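Local coordinates for protein UDP-glucose:anthocyanidin 3-O-glucosyltransferase (Clitoria ternatea, PDB 4REL) that is a plant member of the UDP-glycosyltransferase family with the GT-B fold, two Rossmann-like domains facing each other across a cleft, at residues S306-P309 against K310-E314; V326-S329 against H330-H334; D407-K410 against I411-N414; K417-Q420 against I421-A425. All blocks are in the same frame, centred on the assembly; numbering follows the deposited sequence.

Contact 1. Residues S306-P309 against K310-E314; sequences SILP and KGFVE
The ring of F312 meets L308 at its edge: methyl CD1 of L308 lies near the ring plane, 4.1 Å from CD2 of F312. The two side chains run at a slant to each other, and the same methyl also reaches the neighbouring residue of the helix, packing 3.7 Å from CG2 of V313. Around this small apolar group the phenylalanine side chain also touches F296 and W298 of strand 296-299 and E290 of helix 279-292, while L308 also touches W298. P309 approaches F312 differently. Their side chains lie next to each other and point the same way, CB of P309 standing 3.9 Å from CB of F312. With CG of F312 anti to its own backbone N (chi1 156°), CB stays beside P309 while the CD2 edge of the ring is put at CD1 of L308. The local motif is a type II beta turn from P309 to F312, with G311 at its third position (phi 82°) and at the N-cap of helix 312-315. F312 N closes the turn with a hydrogen bond of 3.1 Å to O of P309. Here the donor stands 47° out of the carbonyl plane, a tilt that takes it off the lone pairs. A water gives the same carbonyl a second partner, donating to O of P309 at 2.9 Å and accepting from N of V313 at 3.0 Å, and so links the turn to the first turn of the helix.

Contact 2. Residues V326-S329 against H330-H334; sequences VPQS and HVLSH
Q328 and L332 lie side by side and point the same way on helix 328-332, a short helix after strand 320-323 in the C-terminal Rossmann-like domain, at the start of the PSPG motif of plant UDP-glycosyltransferases. From CB the glutamine chain runs out extended, CG anti to the backbone N (chi1 -179°). CG makes the closest side-chain touch, 3.7 Å from CD1 of L332; next along, CD and NE2 of Q328 both lie 4.1 Å from that same methyl. At the tip the amide is held from outside: OE1 is hydrogen-bonded to Y268 OH and NE2 to E351, whose other carboxylate oxygen takes OG of S329. The leucine thus packs along the whole length of a glutamine whose polar end is fixed at both atoms. The backbone pairs the same two residues, L332 N donating to O of Q328 at 2.7 Å. P327, at the N-cap and the centre of an inverse gamma turn, offers its O to V331 N at 2.8 Å, in the carbonyl plane. V331 meets V326 at about a right angle, its CG2 4.0 Å from CB of V326, and both valines rest on Y268. At the other end the helix gives way to loop: the hydroxyl OG of S333 lies 3.0 Å from O of S329 and equally far from O of H330.

Contact 3. Residues D407-K410 against I411-N414; sequences DGKK and IRDN
K409 sends CG out anti to its backbone N (chi1 175°), continues extended, and then bends at the last torsion (chi4 -67°), which swings NZ across to D413 one helical turn on. The aspartate meets it with CG on the side of its own backbone N, and NZ of K409 reaches OD2 of D413 at 2.9 Å, on the syn lone pair of that oxygen. The lysine stem follows the carboxylate too, its CG 3.5 Å from OD2 of D413. This is an i to i+4 salt bridge on the first turns of helix 409-425. R412 folds back instead, bent at chi3 (-62°), and lays one face of its guanidinium over the peptide between G408 and K409: NH1 of R412 comes within 3.4 Å of C of G408, where the glycine has no side chain to intervene. From there NH1 donates to the backbone O of I402 and of Q405. K410 and N414 meet at a slant, CG of K410 3.5 Å from ND2 of N414, and both turn their polar ends to E380, the lysine to its carboxylate and the asparagine to its backbone O. A water bridges O of D407 (2.8 Å) and N of I411 (3.0 Å) where the helix begins. Since I402 lies near the end of helix 392-403, the positive guanidinium probably also gains from the partial negative charge of that helix's C terminus.

Contact 4. Residues K417-Q420 against I421-A425; sequences KVKQ and IVQDA
Q420 faces two partners of the following turn at different angles. Against Q423 it stands at about a right angle, the two amide planes 56° apart, and OE1 of Q420 comes no nearer than 3.7 Å to NE2 of Q423. Against D424 it crosses obliquely, with amide and carboxylate planes 42° apart. A bend at chi2 (70°) turns the amide over toward the aspartate one turn on, so that NE2 of Q420 spans both oxygens of D424: a weak, nearly straight bond of 3.3 Å to OD2 and an equally weak but clearly bent one of 3.4 Å to OD1. K419 also lies aslant to Q423, but fully extended, and a water joins their ends, accepting from NZ of K419 at 3.2 Å and donating to OE1 of Q423 at 2.9 Å. I421 leans on the backbone, its CG1 3.3 Å from O of K417. These i to i+3 and i to i+4 pairings line the outer side of helix 409-425. V418 and V422 are buried against V353 and S354 of helix 346-354, and they also touch L217 and F214, in the loop that follows strand 208-211 of the seven-stranded sheet.

Overall arrangement
Followed from the N terminus, the four contacts come in series: each is local and closes only a turn or two of chain, and none nests in or crosses another. Contact 1 turns the chain between strand 296-299 and helix 312-315. Contact 2 lies past strand 320-323 and leads by way of helix 328-332 toward strand 337-342; its centre is about 25 Å from that of contact 1. Contacts 3 and 4 share helix 409-425, with centres about 16 Å apart. Contact 3 joins its start to helix 392-403, whereas contact 4, about 6 Å from contact 2 at the nearest atoms, takes the helix from the six-stranded sheet's domain toward the loop after strand 208-211.

Contact 1. Residues S306-P309 against K310-E314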
loop_
_atom_site.group_PDB
_atom_site.type_symbol
_atom_site.label_atom_id
_atom_site.label_comp_id
_atom_site.label_asym_id
_atom_site.label_seq_id
_atom_site.Cartn_x
_atom_site.Cartn_y
_atom_site.Cartn_z
ATOM N N SER A 306 -23.688 12.404 6.721
ATOM C CA SER A 306 -24.385 13.378 7.564
ATOM C C SER A 306 -23.633 14.699 7.717
ATOM O O SER A 306 -24.210 15.701 8.142
ATOM C CB SER A 306 -24.687 12.789 8.952
ATOM O OG SER A 306 -23.499 12.349 9.597
ATOM N N ILE A 307 -22.350 14.719 7.376
ATOM C CA ILE A 307 -21.597 15.964 7.530
ATOM C C ILE A 307 -21.393 16.713 6.210
ATOM O O ILE A 307 -20.905 17.843 6.208
ATOM C CB ILE A 307 -20.254 15.752 8.245
ATOM C CG1 ILE A 307 -19.309 14.934 7.376
ATOM C CG2 ILE A 307 -20.467 15.097 9.614
ATOM C CD1 ILE A 307 -17.877 14.947 7.866
ATOM N N LEU A 308 -21.773 16.091 5.095
ATOM C CA LEU A 308 -21.776 16.786 3.808
ATOM C C LEU A 308 -22.721 17.973 3.896
ATOM O O LEU A 308 -23.719 17.902 4.616
ATOM C CB LEU A 308 -22.255 15.842 2.708
ATOM C CG LEU A 308 -21.353 14.655 2.393
ATOM C CD1 LEU A 308 -22.008 13.770 1.334
ATOM C CD2 LEU A 308 -19.993 15.135 1.913
ATOM N N PRO A 309 -22.411 19.069 3.176
ATOM C CA PRO A 309 -23.277 20.251 3.142
ATOM C C PRO A 309 -24.710 19.853 2.801
ATOM O O PRO A 309 -24.912 18.953 1.980
ATOM C CB PRO A 309 -22.677 21.088 2.004
ATOM C CG PRO A 309 -21.229 20.721 2.008
ATOM C CD PRO A 309 -21.205 19.249 2.348
ATOM N N LYS A 310 -25.690 20.480 3.447
ATOM C CA LYS A 310 -27.083 20.191 3.140
ATOM C C LYS A 310 -27.367 20.435 1.654
ATOM O O LYS A 310 -27.024 21.486 1.113
ATOM C CB LYS A 310 -28.021 21.048 3.997
ATOM C CG LYS A 310 -29.488 20.764 3.722
ATOM C CD LYS A 310 -30.423 21.573 4.606
ATOM C CE LYS A 310 -31.861 21.119 4.397
ATOM N NZ LYS A 310 -32.841 21.977 5.111
ATOM N N GLY A 311 -27.969 19.443 0.996
ATOM C CA GLY A 311 -28.325 19.570 -0.405
ATOM C C GLY A 311 -27.208 19.310 -1.403
ATOM O O GLY A 311 -27.451 19.306 -2.615
ATOM N N PHE A 312 -25.988 19.101 -0.917
ATOM C CA PHE A 312 -24.859 18.892 -1.824
ATOM C C PHE A 312 -25.057 17.682 -2.743
ATOM O O PHE A 312 -24.862 17.778 -3.956
ATOM C CB PHE A 312 -23.538 18.773 -1.049
ATOM C CG PHE A 312 -22.461 18.021 -1.798
ATOM C CD1 PHE A 312 -21.784 18.616 -2.855
ATOM C CD2 PHE A 312 -22.129 16.725 -1.437
ATOM C CE1 PHE A 312 -20.800 17.920 -3.553
ATOM C CE2 PHE A 312 -21.143 16.026 -2.126
ATOM C CZ PHE A 312 -20.485 16.621 -3.184
ATOM N N VAL A 313 -25.419 16.536 -2.176
ATOM C CA VAL A 313 -25.569 15.341 -2.998
ATOM C C VAL A 313 -26.709 15.530 -3.989
ATOM O O VAL A 313 -26.595 15.186 -5.165
ATOM C CB VAL A 313 -25.833 14.078 -2.153
ATOM C CG1 VAL A 313 -26.022 12.885 -3.051
ATOM C CG2 VAL A 313 -24.668 13.821 -1.202
ATOM N N GLU A 314 -27.812 16.088 -3.503
ATOM C CA GLU A 314 -28.970 16.336 -4.351
ATOM C C GLU A 314 -28.656 17.309 -5.494
ATOM O O GLU A 314 -28.972 17.030 -6.656
ATOM C CB GLU A 314 -30.145 16.852 -3.510
ATOM C CG GLU A 314 -31.434 16.975 -4.292
ATOM C CD GLU A 314 -32.634 17.254 -3.402
ATOM O OE1 GLU A 314 -32.516 17.092 -2.165
ATOM O OE2 GLU A 314 -33.695 17.625 -3.948
HETATM O O HOH W 1 -25.671 16.357 0.827
#

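Contact 2. Residues V326-S329 against H330-H334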
loop_
_atom_site.group_PDB
_atom_site.type_symbol
_atom_site.label_atom_id
_atom_site.label_comp_id
_atom_site.label_asym_id
_atom_site.label_seq_id
_atom_site.Cartn_x
_atom_site.Cartn_y
_atom_site.Cartn_z
ATOM N N VAL A 326 -16.764 1.595 -4.668
ATOM C CA VAL A 326 -16.624 1.448 -6.113
ATOM C C VAL A 326 -15.667 0.295 -6.414
ATOM O O VAL A 326 -14.813 -0.037 -5.590
ATOM C CB VAL A 326 -16.075 2.738 -6.793
ATOM C CG1 VAL A 326 -16.969 3.920 -6.512
ATOM C CG2 VAL A 326 -14.658 3.023 -6.341
ATOM N N PRO A 327 -15.816 -0.324 -7.592
ATOM C CA PRO A 327 -14.784 -1.264 -8.052
ATOM C C PRO A 327 -13.573 -0.450 -8.526
ATOM O O PRO A 327 -13.470 -0.103 -9.709
ATOM C CB PRO A 327 -15.469 -1.983 -9.213
ATOM C CG PRO A 327 -16.452 -0.982 -9.758
ATOM C CD PRO A 327 -16.908 -0.153 -8.572
ATOM N N GLN A 328 -12.672 -0.129 -7.602
ATOM C CA GLN A 328 -11.657 0.891 -7.873
ATOM C C GLN A 328 -10.736 0.542 -9.037
ATOM O O GLN A 328 -10.419 1.407 -9.843
ATOM C CB GLN A 328 -10.850 1.218 -6.615
ATOM C CG GLN A 328 -9.788 2.292 -6.839
ATOM C CD GLN A 328 -9.119 2.724 -5.561
ATOM O OE1 GLN A 328 -9.649 3.554 -4.823
ATOM N NE2 GLN A 328 -7.945 2.168 -5.290
ATOM N N SER A 329 -10.341 -0.731 -9.133
ATOM C CA SER A 329 -9.492 -1.205 -10.224
ATOM C C SER A 329 -10.116 -0.862 -11.562
ATOM O O SER A 329 -9.446 -0.360 -12.467
ATOM C CB SER A 329 -9.312 -2.730 -10.143
ATOM O OG SER A 329 -8.653 -3.105 -8.950
ATOM N N HIS A 330 -11.413 -1.139 -11.676
ATOM C CA HIS A 330 -12.134 -0.875 -12.911
ATOM C C HIS A 330 -12.358 0.612 -13.106
ATOM O O HIS A 330 -12.323 1.104 -14.239
ATOM C CB HIS A 330 -13.472 -1.610 -12.917
ATOM C CG HIS A 330 -13.347 -3.078 -13.184
ATOM N ND1 HIS A 330 -12.982 -3.983 -12.210
ATOM C CD2 HIS A 330 -13.534 -3.795 -14.317
ATOM C CE1 HIS A 330 -12.951 -5.197 -12.733
ATOM N NE2 HIS A 330 -13.283 -5.110 -14.008
ATOM N N VAL A 331 -12.599 1.332 -12.012
ATOM C CA VAL A 331 -12.790 2.783 -12.117
ATOM C C VAL A 331 -11.513 3.464 -12.581
ATOM O O VAL A 331 -11.536 4.279 -13.503
ATOM C CB VAL A 331 -13.296 3.410 -10.804
ATOM C CG1 VAL A 331 -13.243 4.949 -10.872
ATOM C CG2 VAL A 331 -14.721 2.935 -10.506
ATOM N N LEU A 332 -10.386 3.105 -11.972
ATOM C CA LEU A 332 -9.114 3.721 -12.344
ATOM C C LEU A 332 -8.663 3.323 -13.751
ATOM O O LEU A 332 -7.899 4.044 -14.394
ATOM C CB LEU A 332 -8.032 3.444 -11.292
ATOM C CG LEU A 332 -8.130 4.314 -10.026
ATOM C CD1 LEU A 332 -7.141 3.855 -8.961
ATOM C CD2 LEU A 332 -7.901 5.792 -10.377
ATOM N N SER A 333 -9.166 2.202 -14.255
ATOM C CA SER A 333 -8.841 1.801 -15.620
ATOM C C SER A 333 -9.835 2.331 -16.649
ATOM O O SER A 333 -9.706 2.042 -17.841
ATOM C CB SER A 333 -8.718 0.276 -15.736
ATOM O OG SER A 333 -9.930 -0.362 -15.399
ATOM N N HIS A 334 -10.815 3.118 -16.207
ATOM C CA HIS A 334 -11.797 3.675 -17.141
ATOM C C HIS A 334 -11.285 4.964 -17.761
ATOM O O HIS A 334 -10.828 5.875 -17.058
ATOM C CB HIS A 334 -13.157 3.920 -16.469
ATOM C CG HIS A 334 -14.275 4.126 -17.447
ATOM N ND1 HIS A 334 -14.370 5.245 -18.248
ATOM C CD2 HIS A 334 -15.336 3.344 -17.767
ATOM C CE1 HIS A 334 -15.445 5.147 -19.013
ATOM N NE2 HIS A 334 -16.048 4.003 -18.740
#

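Contact 3. Residues D407-K410 against I411-N414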
loop_
_atom_site.group_PDB
_atom_site.type_symbol
_atom_site.label_atom_id
_atom_site.label_comp_id
_atom_site.label_asym_id
_atom_site.label_seq_id
_atom_site.Cartn_x
_atom_site.Cartn_y
_atom_site.Cartn_z
ATOM N N ASP A 407 -1.603 24.369 -18.413
ATOM C CA ASP A 407 -0.546 24.275 -17.407
ATOM C C ASP A 407 -0.402 22.880 -16.786
ATOM O O ASP A 407 0.619 22.575 -16.163
ATOM C CB ASP A 407 -0.773 25.292 -16.292
ATOM C CG ASP A 407 -0.310 26.683 -16.670
ATOM O OD1 ASP A 407 0.339 26.832 -17.732
ATOM O OD2 ASP A 407 -0.586 27.622 -15.890
ATOM N N GLY A 408 -1.429 22.047 -16.928
ATOM C CA GLY A 408 -1.380 20.693 -16.395
ATOM C C GLY A 408 -0.986 19.673 -17.447
ATOM O O GLY A 408 -0.987 18.464 -17.195
ATOM N N LYS A 409 -0.639 20.146 -18.637
ATOM C CA LYS A 409 -0.349 19.229 -19.742
ATOM C C LYS A 409 0.866 18.341 -19.483
ATOM O O LYS A 409 0.853 17.142 -19.805
ATOM C CB LYS A 409 -0.181 19.996 -21.056
ATOM C CG LYS A 409 0.253 19.112 -22.221
ATOM C CD LYS A 409 0.142 19.842 -23.552
ATOM C CE LYS A 409 0.546 18.943 -24.711
ATOM N NZ LYS A 409 1.997 18.596 -24.683
ATOM N N LYS A 410 1.910 18.916 -18.893
ATOM C CA LYS A 410 3.102 18.140 -18.576
ATOM C C LYS A 410 2.750 16.964 -17.667
ATOM O O LYS A 410 3.173 15.832 -17.894
ATOM C CB LYS A 410 4.157 19.016 -17.899
ATOM C CG LYS A 410 5.336 18.216 -17.357
ATOM C CD LYS A 410 6.311 19.074 -16.548
ATOM C CE LYS A 410 7.567 18.278 -16.184
ATOM N NZ LYS A 410 8.616 19.118 -15.523
ATOM N N ILE A 411 1.973 17.239 -16.626
ATOM C CA ILE A 411 1.554 16.187 -15.707
ATOM C C ILE A 411 0.718 15.109 -16.400
ATOM O O ILE A 411 0.919 13.901 -16.184
ATOM C CB ILE A 411 0.794 16.791 -14.518
ATOM C CG1 ILE A 411 1.806 17.440 -13.573
ATOM C CG2 ILE A 411 -0.011 15.730 -13.791
ATOM C CD1 ILE A 411 1.194 18.413 -12.598
ATOM N N ARG A 412 -0.217 15.536 -17.241
ATOM C CA ARG A 412 -1.038 14.592 -17.994
ATOM C C ARG A 412 -0.174 13.746 -18.924
ATOM O O ARG A 412 -0.367 12.531 -19.026
ATOM C CB ARG A 412 -2.133 15.333 -18.777
ATOM C CG ARG A 412 -3.220 15.936 -17.861
ATOM C CD ARG A 412 -4.433 16.465 -18.628
ATOM N NE ARG A 412 -4.057 17.549 -19.540
ATOM C CZ ARG A 412 -4.023 18.845 -19.228
ATOM N NH1 ARG A 412 -4.349 19.266 -18.010
ATOM N NH2 ARG A 412 -3.664 19.730 -20.152
ATOM N N ASP A 413 0.786 14.385 -19.590
ATOM C CA ASP A 413 1.675 13.668 -20.504
ATOM C C ASP A 413 2.539 12.679 -19.741
ATOM O O ASP A 413 2.767 11.544 -20.193
ATOM C CB ASP A 413 2.571 14.644 -21.278
ATOM C CG ASP A 413 1.827 15.395 -22.371
ATOM O OD1 ASP A 413 0.695 14.993 -22.725
ATOM O OD2 ASP A 413 2.385 16.391 -22.882
ATOM N N ASN A 414 3.028 13.109 -18.582
ATOM C CA ASN A 414 3.864 12.251 -17.753
ATOM C C ASN A 414 3.107 11.026 -17.267
ATOM O O ASN A 414 3.667 9.941 -17.181
ATOM C CB ASN A 414 4.439 13.020 -16.556
ATOM C CG ASN A 414 5.501 14.016 -16.965
ATOM O OD1 ASN A 414 6.071 13.914 -18.053
ATOM N ND2 ASN A 414 5.789 14.973 -16.090
HETATM O O HOH W 2 1.815 20.117 -15.861
#

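Contact 4. Residues K417-Q420 against I421-A425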
loop_
_atom_site.group_PDB
_atom_site.type_symbol
_atom_site.label_atom_id
_atom_site.label_comp_id
_atom_site.label_asym_id
_atom_site.label_seq_id
_atom_site.Cartn_x
_atom_site.Cartn_y
_atom_site.Cartn_z
ATOM N N LYS A 417 3.225 8.549 -19.977
ATOM C CA LYS A 417 4.559 7.955 -20.095
ATOM C C LYS A 417 4.816 6.921 -19.013
ATOM O O LYS A 417 5.434 5.884 -19.264
ATOM C CB LYS A 417 5.648 9.020 -20.045
ATOM C CG LYS A 417 5.572 10.024 -21.176
ATOM C CD LYS A 417 6.756 10.983 -21.127
ATOM C CE LYS A 417 6.607 12.096 -22.151
ATOM N NZ LYS A 417 7.698 13.104 -22.032
ATOM N N VAL A 418 4.363 7.213 -17.802
ATOM C CA VAL A 418 4.571 6.292 -16.700
ATOM C C VAL A 418 3.741 5.022 -16.909
ATOM O O VAL A 418 4.201 3.914 -16.614
ATOM C CB VAL A 418 4.268 6.964 -15.346
ATOM C CG1 VAL A 418 4.131 5.923 -14.248
ATOM C CG2 VAL A 418 5.366 7.971 -15.013
ATOM N N LYS A 419 2.538 5.172 -17.458
ATOM C CA LYS A 419 1.715 4.007 -17.786
ATOM C C LYS A 419 2.459 3.086 -18.757
ATOM O O LYS A 419 2.484 1.863 -18.587
ATOM C CB LYS A 419 0.377 4.433 -18.386
ATOM C CG LYS A 419 -0.538 3.264 -18.721
ATOM C CD LYS A 419 -1.834 3.746 -19.388
ATOM C CE LYS A 419 -2.859 2.621 -19.394
ATOM N NZ LYS A 419 -4.069 2.896 -20.227
ATOM N N GLN A 420 3.092 3.674 -19.762
ATOM C CA GLN A 420 3.820 2.872 -20.748
ATOM C C GLN A 420 5.017 2.171 -20.096
ATOM O O GLN A 420 5.317 1.017 -20.393
ATOM C CB GLN A 420 4.268 3.748 -21.925
ATOM C CG GLN A 420 4.995 2.984 -23.029
ATOM C CD GLN A 420 4.075 2.049 -23.812
ATOM O OE1 GLN A 420 3.032 2.466 -24.323
ATOM N NE2 GLN A 420 4.465 0.780 -23.914
ATOM N N ILE A 421 5.695 2.866 -19.191
ATOM C CA ILE A 421 6.786 2.255 -18.425
ATOM C C ILE A 421 6.299 1.045 -17.621
ATOM O O ILE A 421 6.940 -0.014 -17.630
ATOM C CB ILE A 421 7.465 3.289 -17.498
ATOM C CG1 ILE A 421 8.231 4.314 -18.338
ATOM C CG2 ILE A 421 8.409 2.613 -16.506
ATOM C CD1 ILE A 421 8.620 5.558 -17.573
ATOM N N VAL A 422 5.161 1.192 -16.944
ATOM C CA VAL A 422 4.588 0.076 -16.194
ATOM C C VAL A 422 4.241 -1.076 -17.139
ATOM O O VAL A 422 4.555 -2.238 -16.853
ATOM C CB VAL A 422 3.348 0.495 -15.358
ATOM C CG1 VAL A 422 2.640 -0.728 -14.803
ATOM C CG2 VAL A 422 3.752 1.421 -14.230
ATOM N N GLN A 423 3.630 -0.765 -18.281
ATOM C CA GLN A 423 3.248 -1.824 -19.222
ATOM C C GLN A 423 4.469 -2.617 -19.666
ATOM O O GLN A 423 4.433 -3.845 -19.736
ATOM C CB GLN A 423 2.451 -1.264 -20.417
ATOM C CG GLN A 423 1.015 -0.910 -20.049
ATOM C CD GLN A 423 0.272 -0.125 -21.110
ATOM O OE1 GLN A 423 -0.929 -0.338 -21.334
ATOM N NE2 GLN A 423 0.965 0.812 -21.745
ATOM N N ASP A 424 5.569 -1.922 -19.924
ATOM C CA ASP A 424 6.802 -2.617 -20.296
ATOM C C ASP A 424 7.481 -3.325 -19.101
ATOM O O ASP A 424 8.213 -4.296 -19.284
ATOM C CB ASP A 424 7.761 -1.668 -21.028
ATOM C CG ASP A 424 7.163 -1.114 -22.326
ATOM O OD1 ASP A 424 6.416 -1.850 -23.012
ATOM O OD2 ASP A 424 7.440 0.058 -22.663
ATOM N N ALA A 425 7.212 -2.856 -17.886
ATOM C CA ALA A 425 7.786 -3.448 -16.667
ATOM C C ALA A 425 7.153 -4.804 -16.332
ATOM O O ALA A 425 7.833 -5.721 -15.853
ATOM C CB ALA A 425 7.636 -2.501 -15.486
HETATM O O HOH W 3 -3.110 1.033 -22.651
#